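Local coordinates for protein choloylglycine hydrolase (Clostridium perfringens, PDB 2BJF) that hydrolyses the amide bond of glycine- and taurine-conjugated bile salts, releasing the amino acid and the free bile acid, and also acts as an N-acyltransferase, at residues D180-N185 with T224-F229; I250-I255 with T279-L284; I30-R35 with E307-N312; T50-L55 with N112-E117. All blocks are in the same frame, centred on the assembly; numbering follows the deposited sequence.

All four contacts lie within the choloylglycine hydrolase fold, and along the chain the other three are nested inside the loop closed by contact 3, between 30-35 and 307-312. Contacts 3 and 4 touch: strands 29-33 and 54-61 are neighbours in one antiparallel sheet, Pro-34 O lies 2.7 Å from Thr-50 OG1, and the contact centres are 13 Å apart. Contacts 1 and 2 use successive helices, 225-243 and 249-257; their centres are 21 Å apart and both reach the third subunit. In contact 1 the Pro-225 side chain is about 4 Å from bound taurine and about 8 Å from the Cys-2 side chain; in contact 2 the Ser-280 side chain is about 4 Å from that of deoxycholate-binding Arg-18. Contacts 3 and 4 lie away from these sites.

Contact 1: D180-N185 with T224-F229; sequences DWHVAN and TPASRF
His-182 on helix 179-186 stacks on Phe-229 of helix 225-243 in a buried helix-helix packing of the Ntn-hydrolase chain; the axes of these short helical segments approach to 10.4 Å and cross at -54°. The aromatic evidence is an offset stack: the ring centroids of His-182 and Phe-229 are 4.6 Å apart, with planes 20° from parallel. The offset brings His-182 CB over the middle of the phenyl ring, 3.5 Å from the Phe-229 centroid, a CH-pi contact almost along the ring normal. Phe-229 CG lies anti to the backbone N (chi1 -168°), which swings the ring across to the histidine.

Ala-226 takes part in van der Waals packing. Its CA meets the imidazole at the edge, 3.6 Å from His-182 CE1, while its CB touches Trp-181 CZ3. Trp-181 also stacks on Trp-181 of the second subunit, so this packing adjoins a subunit interface.

Polar links hold the imidazole at both nitrogens. NE2 bonds to the backbone oxygen of Asn-175, a residue of the taurine pocket, and ND1 to a water, which should fix the ring's rotation. At the start of helix 225-243, Thr-224 is the N-cap residue, its OG1 accepting a weak bond from Ser-227 N. The water beside His-182 ND1 accepts from Asn-185 ND2 at 3.0 Å and donates to Ala-226 O at 2.9 Å.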
loop_
_atom_site.group_PDB
_atom_site.type_symbol
_atom_site.label_atom_id
_atom_site.label_comp_id
_atom_site.label_asym_id
_atom_site.label_seq_id
_atom_site.Cartn_x
_atom_site.Cartn_y
_atom_site.Cartn_z
ATOM N N ASP A 180 20.970 3.903 7.451
ATOM C CA ASP A 180 20.645 5.221 6.908
ATOM C C ASP A 180 19.527 5.165 5.866
ATOM O O ASP A 180 18.758 6.121 5.732
ATOM C CB ASP A 180 21.892 5.911 6.340
ATOM C CG ASP A 180 22.583 5.091 5.267
ATOM O OD1 ASP A 180 22.973 3.942 5.549
ATOM O OD2 ASP A 180 22.749 5.603 4.140
ATOM N N TRP A 181 19.435 4.047 5.144
ATOM C CA TRP A 181 18.353 3.843 4.177
ATOM C C TRP A 181 16.997 3.779 4.881
ATOM O O TRP A 181 16.038 4.421 4.448
ATOM C CB TRP A 181 18.581 2.581 3.328
ATOM C CG TRP A 181 17.578 2.434 2.213
ATOM C CD1 TRP A 181 17.748 2.793 0.906
ATOM C CD2 TRP A 181 16.246 1.908 2.314
ATOM N NE1 TRP A 181 16.605 2.527 0.189
ATOM C CE2 TRP A 181 15.670 1.979 1.027
ATOM C CE3 TRP A 181 15.486 1.377 3.368
ATOM C CZ2 TRP A 181 14.367 1.544 0.762
ATOM C CZ3 TRP A 181 14.190 0.942 3.106
ATOM C CH2 TRP A 181 13.645 1.029 1.812
ATOM N N HIS A 182 16.927 3.003 5.962
ATOM C CA HIS A 182 15.687 2.849 6.723
ATOM C C HIS A 182 15.256 4.165 7.365
ATOM O O HIS A 182 14.073 4.505 7.355
ATOM C CB HIS A 182 15.834 1.763 7.792
ATOM C CG HIS A 182 15.952 0.378 7.237
ATOM N ND1 HIS A 182 14.867 -0.334 6.774
ATOM C CD2 HIS A 182 17.028 -0.429 7.079
ATOM C CE1 HIS A 182 15.270 -1.519 6.352
ATOM N NE2 HIS A 182 16.576 -1.603 6.527
ATOM N N VAL A 183 16.221 4.903 7.912
ATOM C CA VAL A 183 15.948 6.201 8.532
ATOM C C VAL A 183 15.343 7.179 7.516
ATOM O O VAL A 183 14.394 7.901 7.832
ATOM C CB VAL A 183 17.214 6.796 9.206
ATOM C CG1 VAL A 183 16.951 8.205 9.728
ATOM C CG2 VAL A 183 17.675 5.901 10.346
ATOM N N ALA A 184 15.881 7.180 6.298
ATOM C CA ALA A 184 15.336 8.001 5.217
ATOM C C ALA A 184 13.954 7.511 4.776
ATOM O O ALA A 184 13.094 8.317 4.410
ATOM C CB ALA A 184 16.297 8.045 4.034
ATOM N N ASN A 185 13.744 6.195 4.823
ATOM C CA ASN A 185 12.457 5.596 4.458
ATOM C C ASN A 185 11.326 6.000 5.408
ATOM O O ASN A 185 10.168 6.077 4.998
ATOM C CB ASN A 185 12.569 4.068 4.364
ATOM C CG ASN A 185 11.400 3.431 3.615
ATOM O OD1 ASN A 185 10.910 3.969 2.617
ATOM N ND2 ASN A 185 10.961 2.269 4.086
ATOM N N THR A 224 8.878 -8.154 4.987
ATOM C CA THR A 224 10.214 -7.716 4.563
ATOM C C THR A 224 10.852 -6.853 5.652
ATOM O O THR A 224 10.141 -6.241 6.456
ATOM C CB THR A 224 10.209 -6.923 3.233
ATOM O OG1 THR A 224 9.420 -5.735 3.376
ATOM C CG2 THR A 224 9.692 -7.776 2.082
ATOM N N PRO A 225 12.197 -6.813 5.696
ATOM C CA PRO A 225 12.892 -5.986 6.686
ATOM C C PRO A 225 12.464 -4.514 6.681
ATOM O O PRO A 225 12.279 -3.935 7.752
ATOM C CB PRO A 225 14.363 -6.131 6.292
ATOM C CG PRO A 225 14.437 -7.447 5.598
ATOM C CD PRO A 225 13.143 -7.564 4.848
ATOM N N ALA A 226 12.298 -3.923 5.497
ATOM C CA ALA A 226 11.898 -2.517 5.395
ATOM C C ALA A 226 10.505 -2.263 5.980
ATOM O O ALA A 226 10.303 -1.302 6.724
ATOM C CB ALA A 226 11.977 -2.034 3.950
ATOM N N SER A 227 9.555 -3.137 5.656
ATOM C CA SER A 227 8.190 -3.005 6.165
ATOM C C SER A 227 8.119 -3.203 7.677
ATOM O O SER A 227 7.404 -2.473 8.370
ATOM C CB SER A 227 7.254 -3.973 5.447
ATOM O OG SER A 227 7.149 -3.625 4.078
ATOM N N ARG A 228 8.869 -4.180 8.180
ATOM C CA ARG A 228 8.930 -4.431 9.619
ATOM C C ARG A 228 9.561 -3.264 10.375
ATOM O O ARG A 228 9.106 -2.914 11.464
ATOM C CB ARG A 228 9.650 -5.750 9.918
ATOM C CG ARG A 228 8.853 -6.976 9.495
ATOM C CD ARG A 228 9.502 -8.277 9.944
ATOM N NE ARG A 228 10.645 -8.665 9.117
ATOM C CZ ARG A 228 11.919 -8.444 9.430
ATOM N NH1 ARG A 228 12.237 -7.814 10.556
ATOM N NH2 ARG A 228 12.882 -8.847 8.610
ATOM N N PHE A 229 10.592 -2.655 9.785
ATOM C CA PHE A 229 11.246 -1.479 10.370
ATOM C C PHE A 229 10.239 -0.345 10.566
ATOM O O PHE A 229 10.166 0.246 11.643
ATOM C CB PHE A 229 12.420 -1.018 9.494
ATOM C CG PHE A 229 13.320 0.002 10.150
ATOM C CD1 PHE A 229 14.555 -0.375 10.669
ATOM C CD2 PHE A 229 12.946 1.344 10.224
ATOM C CE1 PHE A 229 15.397 0.564 11.271
ATOM C CE2 PHE A 229 13.778 2.290 10.822
ATOM C CZ PHE A 229 15.007 1.900 11.345
HETATM O O HOH W 1 12.225 0.842 6.397
#

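Contact 2: I250-I255 with T279-L284; sequences IEFFHI and TSCMCL
Phe-252 and Phe-253 of helix 249-257 pack on Thr-279, Ser-280 and Cys-281 of strand 275-283, a helix laid against the six-stranded antiparallel sheet in the layered Ntn-hydrolase fold. The axes of the two short segments are 9.3 Å apart and run at 147°, closer to antiparallel than to perpendicular.

Phe-252 can be followed outward. Its CB starts toward the strand and already lies near Cys-281 SG. With CG anti to the backbone N (chi1 -170°), the ring extends to the sheet, and Phe-252 CG comes 3.6 Å from Cys-281 SG. CD2 meets both CB and SG of the cysteine, whereas CD1 meets SG. Farther out, CE2 approaches Cys-281 CB and the backbone oxygen of Ser-280, to which CZ is also near. The sulfur therefore sits over one ring face, displaced toward the rim: Cys-281 SG is 3.7 Å from the Phe-252 centroid and 16° off the normal, a sulfur-aromatic contact. Cys-281 CB adds a CH-pi contact over the ring. Leu-5 and Leu-7 of strand 3-8 also pack on Phe-252, extending its contact with the sheet.

Phe-253 lies toward Thr-279, at the start of the segment, while its CE2 reaches Cys-281 CB. The Phe-253 and Thr-279 side chains slide past each other in opposite directions. Thr-279 CG2, anti to the backbone N, meets the ring; OG1 bonds to Asn-19 OD1. The outer ring carbon Phe-253 CE1 touches Thr-279 CG2 at 3.7 Å and Thr-279 O at 3.6 Å.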
loop_
_atom_site.group_PDB
_atom_site.type_symbol
_atom_site.label_atom_id
_atom_site.label_comp_id
_atom_site.label_asym_id
_atom_site.label_seq_id
_atom_site.Cartn_x
_atom_site.Cartn_y
_atom_site.Cartn_z
ATOM N N ILE A 250 5.517 -6.684 29.318
ATOM C CA ILE A 250 4.636 -7.287 28.317
ATOM C C ILE A 250 4.452 -6.415 27.066
ATOM O O ILE A 250 4.256 -6.938 25.969
ATOM C CB ILE A 250 3.264 -7.737 28.923
ATOM C CG1 ILE A 250 2.591 -8.795 28.039
ATOM C CG2 ILE A 250 2.336 -6.546 29.174
ATOM C CD1 ILE A 250 3.367 -10.102 27.913
ATOM N N GLU A 251 4.550 -5.094 27.235
ATOM C CA GLU A 251 4.416 -4.152 26.117
ATOM C C GLU A 251 5.488 -4.372 25.049
ATOM O O GLU A 251 5.225 -4.234 23.849
ATOM C CB GLU A 251 4.464 -2.701 26.609
ATOM C CG GLU A 251 3.353 -2.301 27.585
ATOM C CD GLU A 251 1.955 -2.299 26.975
ATOM O OE1 GLU A 251 1.802 -2.583 25.769
ATOM O OE2 GLU A 251 1.000 -2.003 27.720
ATOM N N PHE A 252 6.693 -4.710 25.503
ATOM C CA PHE A 252 7.813 -5.054 24.630
ATOM C C PHE A 252 7.421 -6.192 23.686
ATOM O O PHE A 252 7.663 -6.123 22.481
ATOM C CB PHE A 252 9.020 -5.449 25.488
ATOM C CG PHE A 252 10.306 -5.591 24.724
ATOM C CD1 PHE A 252 11.210 -4.536 24.665
ATOM C CD2 PHE A 252 10.633 -6.792 24.096
ATOM C CE1 PHE A 252 12.411 -4.663 23.971
ATOM C CE2 PHE A 252 11.831 -6.928 23.398
ATOM C CZ PHE A 252 12.720 -5.860 23.335
ATOM N N PHE A 253 6.794 -7.226 24.243
ATOM C CA PHE A 253 6.370 -8.390 23.470
ATOM C C PHE A 253 5.215 -8.071 22.521
ATOM O O PHE A 253 5.171 -8.586 21.404
ATOM C CB PHE A 253 6.026 -9.558 24.401
ATOM C CG PHE A 253 7.236 -10.206 25.018
ATOM C CD1 PHE A 253 7.782 -11.359 24.460
ATOM C CD2 PHE A 253 7.841 -9.655 26.146
ATOM C CE1 PHE A 253 8.910 -11.959 25.021
ATOM C CE2 PHE A 253 8.969 -10.246 26.714
ATOM C CZ PHE A 253 9.504 -11.401 26.149
ATOM N N HIS A 254 4.298 -7.209 22.957
ATOM C CA HIS A 254 3.198 -6.769 22.095
ATOM C C HIS A 254 3.699 -6.066 20.836
ATOM O O HIS A 254 3.188 -6.311 19.742
ATOM C CB HIS A 254 2.215 -5.879 22.857
ATOM C CG HIS A 254 1.289 -6.641 23.752
ATOM N ND1 HIS A 254 0.270 -7.431 23.265
ATOM C CD2 HIS A 254 1.225 -6.731 25.101
ATOM C CE1 HIS A 254 -0.378 -7.983 24.276
ATOM N NE2 HIS A 254 0.180 -7.572 25.401
ATOM N N ILE A 255 4.705 -5.209 20.995
ATOM C CA ILE A 255 5.307 -4.509 19.858
ATOM C C ILE A 255 5.938 -5.504 18.878
ATOM O O ILE A 255 5.644 -5.477 17.681
ATOM C CB ILE A 255 6.345 -3.444 20.311
ATOM C CG1 ILE A 255 5.651 -2.311 21.076
ATOM C CG2 ILE A 255 7.096 -2.878 19.110
ATOM C CD1 ILE A 255 6.603 -1.361 21.801
ATOM N N THR A 279 11.618 -14.655 21.042
ATOM C CA THR A 279 11.607 -13.230 21.326
ATOM C C THR A 279 12.267 -13.026 22.682
ATOM O O THR A 279 11.802 -13.560 23.691
ATOM C CB THR A 279 10.172 -12.669 21.337
ATOM O OG1 THR A 279 9.548 -12.930 20.075
ATOM C CG2 THR A 279 10.174 -11.166 21.595
ATOM N N SER A 280 13.362 -12.272 22.691
ATOM C CA SER A 280 14.094 -11.996 23.921
ATOM C C SER A 280 13.920 -10.545 24.350
ATOM O O SER A 280 13.775 -9.651 23.515
ATOM C CB SER A 280 15.579 -12.334 23.761
ATOM O OG SER A 280 16.225 -11.443 22.871
ATOM N N CYS A 281 13.920 -10.329 25.661
ATOM C CA CYS A 281 13.831 -8.998 26.241
ATOM C C CYS A 281 14.699 -8.957 27.486
ATOM O O CYS A 281 14.419 -9.641 28.469
ATOM C CB CYS A 281 12.383 -8.653 26.594
ATOM S SG CYS A 281 12.180 -7.039 27.385
ATOM N N MET A 282 15.757 -8.157 27.430
ATOM C CA MET A 282 16.692 -8.033 28.539
ATOM C C MET A 282 16.405 -6.772 29.335
ATOM O O MET A 282 16.354 -5.676 28.775
ATOM C CB MET A 282 18.131 -7.995 28.012
ATOM C CG MET A 282 18.590 -9.293 27.373
ATOM S SD MET A 282 20.090 -9.111 26.393
ATOM C CE MET A 282 19.410 -8.692 24.790
ATOM N N CYS A 283 16.199 -6.929 30.639
ATOM C CA CYS A 283 16.143 -5.778 31.527
ATOM C C CYS A 283 17.570 -5.470 31.949
ATOM O O CYS A 283 18.139 -6.146 32.813
ATOM C CB CYS A 283 15.251 -6.033 32.740
ATOM S SG CYS A 283 15.117 -4.584 33.804
ATOM N N LEU A 284 18.141 -4.449 31.320
ATOM C CA LEU A 284 19.575 -4.173 31.418
ATOM C C LEU A 284 20.067 -3.841 32.832
ATOM O O LEU A 284 21.131 -4.312 33.238
ATOM C CB LEU A 284 19.983 -3.087 30.412
ATOM C CG LEU A 284 19.764 -3.407 28.926
ATOM C CD1 LEU A 284 19.981 -2.167 28.075
ATOM C CD2 LEU A 284 20.656 -4.554 28.447
#

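Contact 3: I30-R35 with E307-N312; sequences IIFIPR and ENLDGN
Phe-32 meets segment 307-312 with both face and edge. Glu-307 CB lies over one face, 3.9 Å from the Phe-32 ring centroid and displaced toward the rim, in a CH-pi contact. Beyond CB the glutamate bends at chi2 (-62°) and slides past the ring, carrying its carboxylate to Tyr-317 and to Asn-329 of the third subunit. At the ring edge, near its plane, stand Asn-308 O and Leu-309 CD2; the leucine crosses the phenylalanine at about a right angle, with Leu-309 CD2 3.8 Å from Phe-32 CE1.

Leu-309 CB sits over the centre of one guanidinium face of Arg-35, with the other methyl, CD1, over the same group near NH2. Leu-309 sits in a type I beta turn from Asn-308 to Gly-311, with an Asx turn in which Asn-308 OD1 accepts from Asp-310 N. The turn belongs to the loop before strand 315-318, which pairs with strand 29-33.

Arg-35 is extended from CG to NE (chi3 179°), slanting across Leu-309 to Asp-310. Arg-35 NH1 forms a salt bridge of 3.0 Å to Asp-310 OD1; OD1 lies near the guanidinium plane, while NH1 comes to it from above the carboxylate plane, the two planes being 55° apart. NH2 pairs with Glu-73, so the guanidinium has carboxylate partners at two nitrogens. Arg-35 N donates to Leu-309 O at 2.8 Å, and two waters each bridge Arg-35 O to Gly-311 O.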
loop_
_atom_site.group_PDB
_atom_site.type_symbol
_atom_site.label_atom_id
_atom_site.label_comp_id
_atom_site.label_asym_id
_atom_site.label_seq_id
_atom_site.Cartn_x
_atom_site.Cartn_y
_atom_site.Cartn_z
ATOM N N ILE A 30 20.650 -20.683 26.521
ATOM C CA ILE A 30 20.980 -19.438 27.195
ATOM C C ILE A 30 22.293 -19.667 27.940
ATOM O O ILE A 30 22.384 -20.537 28.811
ATOM C CB ILE A 30 19.852 -18.954 28.141
ATOM C CG1 ILE A 30 18.539 -18.748 27.373
ATOM C CG2 ILE A 30 20.248 -17.648 28.814
ATOM C CD1 ILE A 30 17.702 -20.010 27.189
ATOM N N ILE A 31 23.308 -18.892 27.567
ATOM C CA ILE A 31 24.678 -19.103 28.034
ATOM C C ILE A 31 25.115 -18.020 29.015
ATOM O O ILE A 31 25.005 -16.826 28.727
ATOM C CB ILE A 31 25.676 -19.159 26.843
ATOM C CG1 ILE A 31 25.281 -20.263 25.855
ATOM C CG2 ILE A 31 27.114 -19.355 27.330
ATOM C CD1 ILE A 31 26.028 -20.205 24.534
ATOM N N PHE A 32 25.607 -18.456 30.173
ATOM C CA PHE A 32 26.210 -17.569 31.161
ATOM C C PHE A 32 27.718 -17.790 31.207
ATOM O O PHE A 32 28.182 -18.925 31.347
ATOM C CB PHE A 32 25.602 -17.799 32.552
ATOM C CG PHE A 32 26.319 -17.067 33.659
ATOM C CD1 PHE A 32 26.065 -15.719 33.897
ATOM C CD2 PHE A 32 27.249 -17.725 34.463
ATOM C CE1 PHE A 32 26.725 -15.034 34.915
ATOM C CE2 PHE A 32 27.918 -17.049 35.483
ATOM C CZ PHE A 32 27.654 -15.701 35.711
ATOM N N ILE A 33 28.472 -16.698 31.088
ATOM C CA ILE A 33 29.927 -16.737 31.220
ATOM C C ILE A 33 30.349 -15.806 32.358
ATOM O O ILE A 33 30.044 -14.613 32.322
ATOM C CB ILE A 33 30.654 -16.326 29.909
ATOM C CG1 ILE A 33 30.090 -17.089 28.703
ATOM C CG2 ILE A 33 32.160 -16.555 30.040
ATOM C CD1 ILE A 33 30.617 -16.607 27.355
ATOM N N PRO A 34 31.047 -16.348 33.376
ATOM C CA PRO A 34 31.496 -15.531 34.505
ATOM C C PRO A 34 32.680 -14.631 34.144
ATOM O O PRO A 34 33.213 -14.722 33.034
ATOM C CB PRO A 34 31.916 -16.576 35.543
ATOM C CG PRO A 34 32.331 -17.753 34.738
ATOM C CD PRO A 34 31.443 -17.761 33.524
ATOM N N ARG A 35 33.074 -13.770 35.083
ATOM C CA ARG A 35 34.248 -12.909 34.925
ATOM C C ARG A 35 35.521 -13.740 34.825
ATOM O O ARG A 35 35.579 -14.859 35.347
ATOM C CB ARG A 35 34.395 -11.971 36.126
ATOM C CG ARG A 35 33.250 -11.009 36.365
ATOM C CD ARG A 35 33.292 -10.536 37.809
ATOM N NE ARG A 35 32.234 -9.582 38.128
ATOM C CZ ARG A 35 31.874 -9.245 39.365
ATOM N NH1 ARG A 35 32.478 -9.790 40.415
ATOM N NH2 ARG A 35 30.902 -8.363 39.553
ATOM N N GLU A 307 23.510 -15.926 39.630
ATOM C CA GLU A 307 24.674 -16.781 39.398
ATOM C C GLU A 307 25.935 -16.185 40.023
ATOM O O GLU A 307 25.964 -15.006 40.382
ATOM C CB GLU A 307 24.892 -17.009 37.895
ATOM C CG GLU A 307 23.696 -17.606 37.145
ATOM C CD GLU A 307 23.295 -18.992 37.634
ATOM O OE1 GLU A 307 24.182 -19.782 38.032
ATOM O OE2 GLU A 307 22.084 -19.295 37.613
ATOM N N ASN A 308 26.971 -17.009 40.159
ATOM C CA ASN A 308 28.262 -16.528 40.638
ATOM C C ASN A 308 29.028 -15.845 39.514
ATOM O O ASN A 308 29.528 -16.504 38.599
ATOM C CB ASN A 308 29.095 -17.664 41.242
ATOM C CG ASN A 308 30.278 -17.157 42.060
ATOM O OD1 ASN A 308 30.531 -15.953 42.136
ATOM N ND2 ASN A 308 31.006 -18.081 42.679
ATOM N N LEU A 309 29.116 -14.520 39.592
ATOM C CA LEU A 309 29.857 -13.742 38.602
ATOM C C LEU A 309 31.360 -14.008 38.695
ATOM O O LEU A 309 32.094 -13.777 37.735
ATOM C CB LEU A 309 29.557 -12.242 38.732
ATOM C CG LEU A 309 28.097 -11.762 38.706
ATOM C CD1 LEU A 309 28.046 -10.241 38.655
ATOM C CD2 LEU A 309 27.288 -12.358 37.553
ATOM N N ASP A 310 31.800 -14.502 39.853
ATOM C CA ASP A 310 33.194 -14.892 40.071
ATOM C C ASP A 310 33.400 -16.403 39.908
ATOM O O ASP A 310 34.383 -16.961 40.406
ATOM C CB ASP A 310 33.666 -14.445 41.461
ATOM C CG ASP A 310 33.700 -12.933 41.614
ATOM O OD1 ASP A 310 34.139 -12.235 40.673
ATOM O OD2 ASP A 310 33.300 -12.442 42.690
ATOM N N GLY A 311 32.476 -17.054 39.202
ATOM C CA GLY A 311 32.541 -18.497 38.950
ATOM C C GLY A 311 33.664 -18.902 38.011
ATOM O O GLY A 311 34.354 -18.048 37.451
ATOM N N ASN A 312 33.837 -20.209 37.830
ATOM C CA ASN A 312 34.946 -20.744 37.033
ATOM C C ASN A 312 34.527 -21.540 35.790
ATOM O O ASN A 312 35.379 -22.062 35.066
ATOM C CB ASN A 312 35.889 -21.580 37.917
ATOM C CG ASN A 312 35.194 -22.771 38.573
ATOM O OD1 ASN A 312 34.130 -23.215 38.139
ATOM N ND2 ASN A 312 35.811 -23.301 39.624
HETATM O O HOH W 2 35.939 -15.490 37.948
HETATM O O HOH W 3 35.953 -17.678 35.181
#

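Contact 4: T50-L55 with N112-E117; sequences TKYAVL and NFSSVE
This is a small surface contact joining the loop that leads into strand 54-61 to the link between helices 105-112 and 116-123; 185 Å² is buried in all, and no other chain of the assembly touches it. Its geometry is that of an aromatic side chain set against backbone. Tyr-52 CE2 lies 3.5 Å from Phe-113 C and 3.7 Å from Asn-112 O, both approached obliquely, and the phenol oxygen Tyr-52 OH reaches Ser-114 CB. Tyr-52 CG lies anti to its carbonyl carbon (chi1 -57°), directing the ring along the 112-114 backbone.

Lys-51 runs beside that ring as a fully extended chain, its CG over the centre of one face and Lys-51 CD 4.0 Å from Asn-112 O. Its length brings the ammonium group to a water, 2.9 Å from Lys-51 NZ. The same water accepts from Tyr-52 OH and donates to Asn-112 O at 2.7 Å. Lys-51 and Tyr-52 also share backbone hydrogen bonds with Ala-111 in helix 105-112.

Across the two segments, then, the polar connection is water-mediated: one water gathers the ammonium, the phenol and the Asn-112 carbonyl, and the lysine charge would probably polarise it toward donating to that oxygen.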
loop_
_atom_site.group_PDB
_atom_site.type_symbol
_atom_site.label_atom_id
_atom_site.label_comp_id
_atom_site.label_asym_id
_atom_site.label_seq_id
_atom_site.Cartn_x
_atom_site.Cartn_y
_atom_site.Cartn_z
ATOM N N THR A 50 37.088 -12.834 29.468
ATOM C CA THR A 50 36.036 -11.889 29.842
ATOM C C THR A 50 36.473 -10.980 30.985
ATOM O O THR A 50 37.081 -11.434 31.954
ATOM C CB THR A 50 34.725 -12.610 30.245
ATOM O OG1 THR A 50 34.974 -13.489 31.349
ATOM C CG2 THR A 50 34.158 -13.410 29.074
ATOM N N LYS A 51 36.182 -9.690 30.848
ATOM C CA LYS A 51 36.336 -8.746 31.949
ATOM C C LYS A 51 35.037 -8.729 32.748
ATOM O O LYS A 51 35.052 -8.779 33.979
ATOM C CB LYS A 51 36.679 -7.345 31.427
ATOM C CG LYS A 51 36.874 -6.297 32.516
ATOM C CD LYS A 51 37.118 -4.919 31.926
ATOM C CE LYS A 51 37.231 -3.867 33.017
ATOM N NZ LYS A 51 37.505 -2.516 32.456
ATOM N N TYR A 52 33.918 -8.676 32.028
ATOM C CA TYR A 52 32.592 -8.669 32.637
ATOM C C TYR A 52 31.855 -9.979 32.376
ATOM O O TYR A 52 32.063 -10.624 31.343
ATOM C CB TYR A 52 31.766 -7.492 32.106
ATOM C CG TYR A 52 32.415 -6.138 32.309
ATOM C CD1 TYR A 52 32.667 -5.647 33.591
ATOM C CD2 TYR A 52 32.771 -5.343 31.219
ATOM C CE1 TYR A 52 33.261 -4.404 33.784
ATOM C CE2 TYR A 52 33.365 -4.094 31.401
ATOM C CZ TYR A 52 33.607 -3.634 32.687
ATOM O OH TYR A 52 34.193 -2.403 32.876
ATOM N N ALA A 53 31.002 -10.365 33.323
ATOM C CA ALA A 53 30.146 -11.540 33.174
ATOM C C ALA A 53 29.096 -11.290 32.096
ATOM O O ALA A 53 28.619 -10.168 31.944
ATOM C CB ALA A 53 29.484 -11.886 34.495
ATOM N N VAL A 54 28.746 -12.343 31.359
ATOM C CA VAL A 54 27.868 -12.241 30.191
ATOM C C VAL A 54 26.709 -13.236 30.287
ATOM O O VAL A 54 26.892 -14.365 30.744
ATOM C CB VAL A 54 28.664 -12.489 28.873
ATOM C CG1 VAL A 54 27.750 -12.470 27.653
ATOM C CG2 VAL A 54 29.783 -11.460 28.709
ATOM N N LEU A 55 25.522 -12.805 29.857
ATOM C CA LEU A 55 24.363 -13.688 29.731
ATOM C C LEU A 55 23.608 -13.400 28.438
ATOM O O LEU A 55 23.298 -12.246 28.139
ATOM C CB LEU A 55 23.418 -13.539 30.929
ATOM C CG LEU A 55 22.172 -14.438 30.941
ATOM C CD1 LEU A 55 22.544 -15.894 31.193
ATOM C CD2 LEU A 55 21.156 -13.961 31.970
ATOM N N ASN A 112 34.129 -6.940 27.133
ATOM C CA ASN A 112 35.174 -5.926 27.300
ATOM C C ASN A 112 34.732 -4.542 27.778
ATOM O O ASN A 112 35.514 -3.829 28.411
ATOM C CB ASN A 112 35.979 -5.784 26.003
ATOM C CG ASN A 112 36.867 -6.984 25.732
ATOM O OD1 ASN A 112 37.743 -7.318 26.534
ATOM N ND2 ASN A 112 36.655 -7.632 24.594
ATOM N N PHE A 113 33.494 -4.162 27.472
ATOM C CA PHE A 113 33.055 -2.779 27.670
ATOM C C PHE A 113 31.818 -2.653 28.557
ATOM O O PHE A 113 31.004 -3.574 28.636
ATOM C CB PHE A 113 32.832 -2.102 26.312
ATOM C CG PHE A 113 33.964 -2.314 25.343
ATOM C CD1 PHE A 113 35.173 -1.643 25.510
ATOM C CD2 PHE A 113 33.831 -3.201 24.278
ATOM C CE1 PHE A 113 36.229 -1.845 24.624
ATOM C CE2 PHE A 113 34.880 -3.408 23.385
ATOM C CZ PHE A 113 36.082 -2.729 23.561
ATOM N N SER A 114 31.691 -1.505 29.220
ATOM C CA SER A 114 30.623 -1.281 30.196
ATOM C C SER A 114 29.512 -0.350 29.700
ATOM O O SER A 114 28.446 -0.275 30.316
ATOM C CB SER A 114 31.206 -0.741 31.506
ATOM O OG SER A 114 31.775 0.542 31.318
ATOM N N SER A 115 29.759 0.352 28.597
ATOM C CA SER A 115 28.807 1.338 28.082
ATOM C C SER A 115 28.870 1.488 26.565
ATOM O O SER A 115 29.847 1.081 25.933
ATOM C CB SER A 115 29.048 2.700 28.741
ATOM O OG SER A 115 30.281 3.259 28.315
ATOM N N VAL A 116 27.820 2.079 25.997
ATOM C CA VAL A 116 27.772 2.412 24.572
ATOM C C VAL A 116 28.905 3.373 24.202
ATOM O O VAL A 116 29.560 3.198 23.172
ATOM C CB VAL A 116 26.389 3.000 24.174
ATOM C CG1 VAL A 116 26.449 3.716 22.826
ATOM C CG2 VAL A 116 25.337 1.901 24.142
ATOM N N GLU A 117 29.147 4.367 25.055
ATOM C CA GLU A 117 30.225 5.335 24.823
ATOM C C GLU A 117 31.609 4.686 24.738
ATOM O O GLU A 117 32.424 5.075 23.896
ATOM C CB GLU A 117 30.205 6.460 25.864
ATOM C CG GLU A 117 29.036 7.446 25.715
ATOM C CD GLU A 117 28.965 8.127 24.346
ATOM O OE1 GLU A 117 27.841 8.447 23.907
ATOM O OE2 GLU A 117 30.018 8.345 23.707
HETATM O O HOH W 4 35.867 -1.784 30.197
#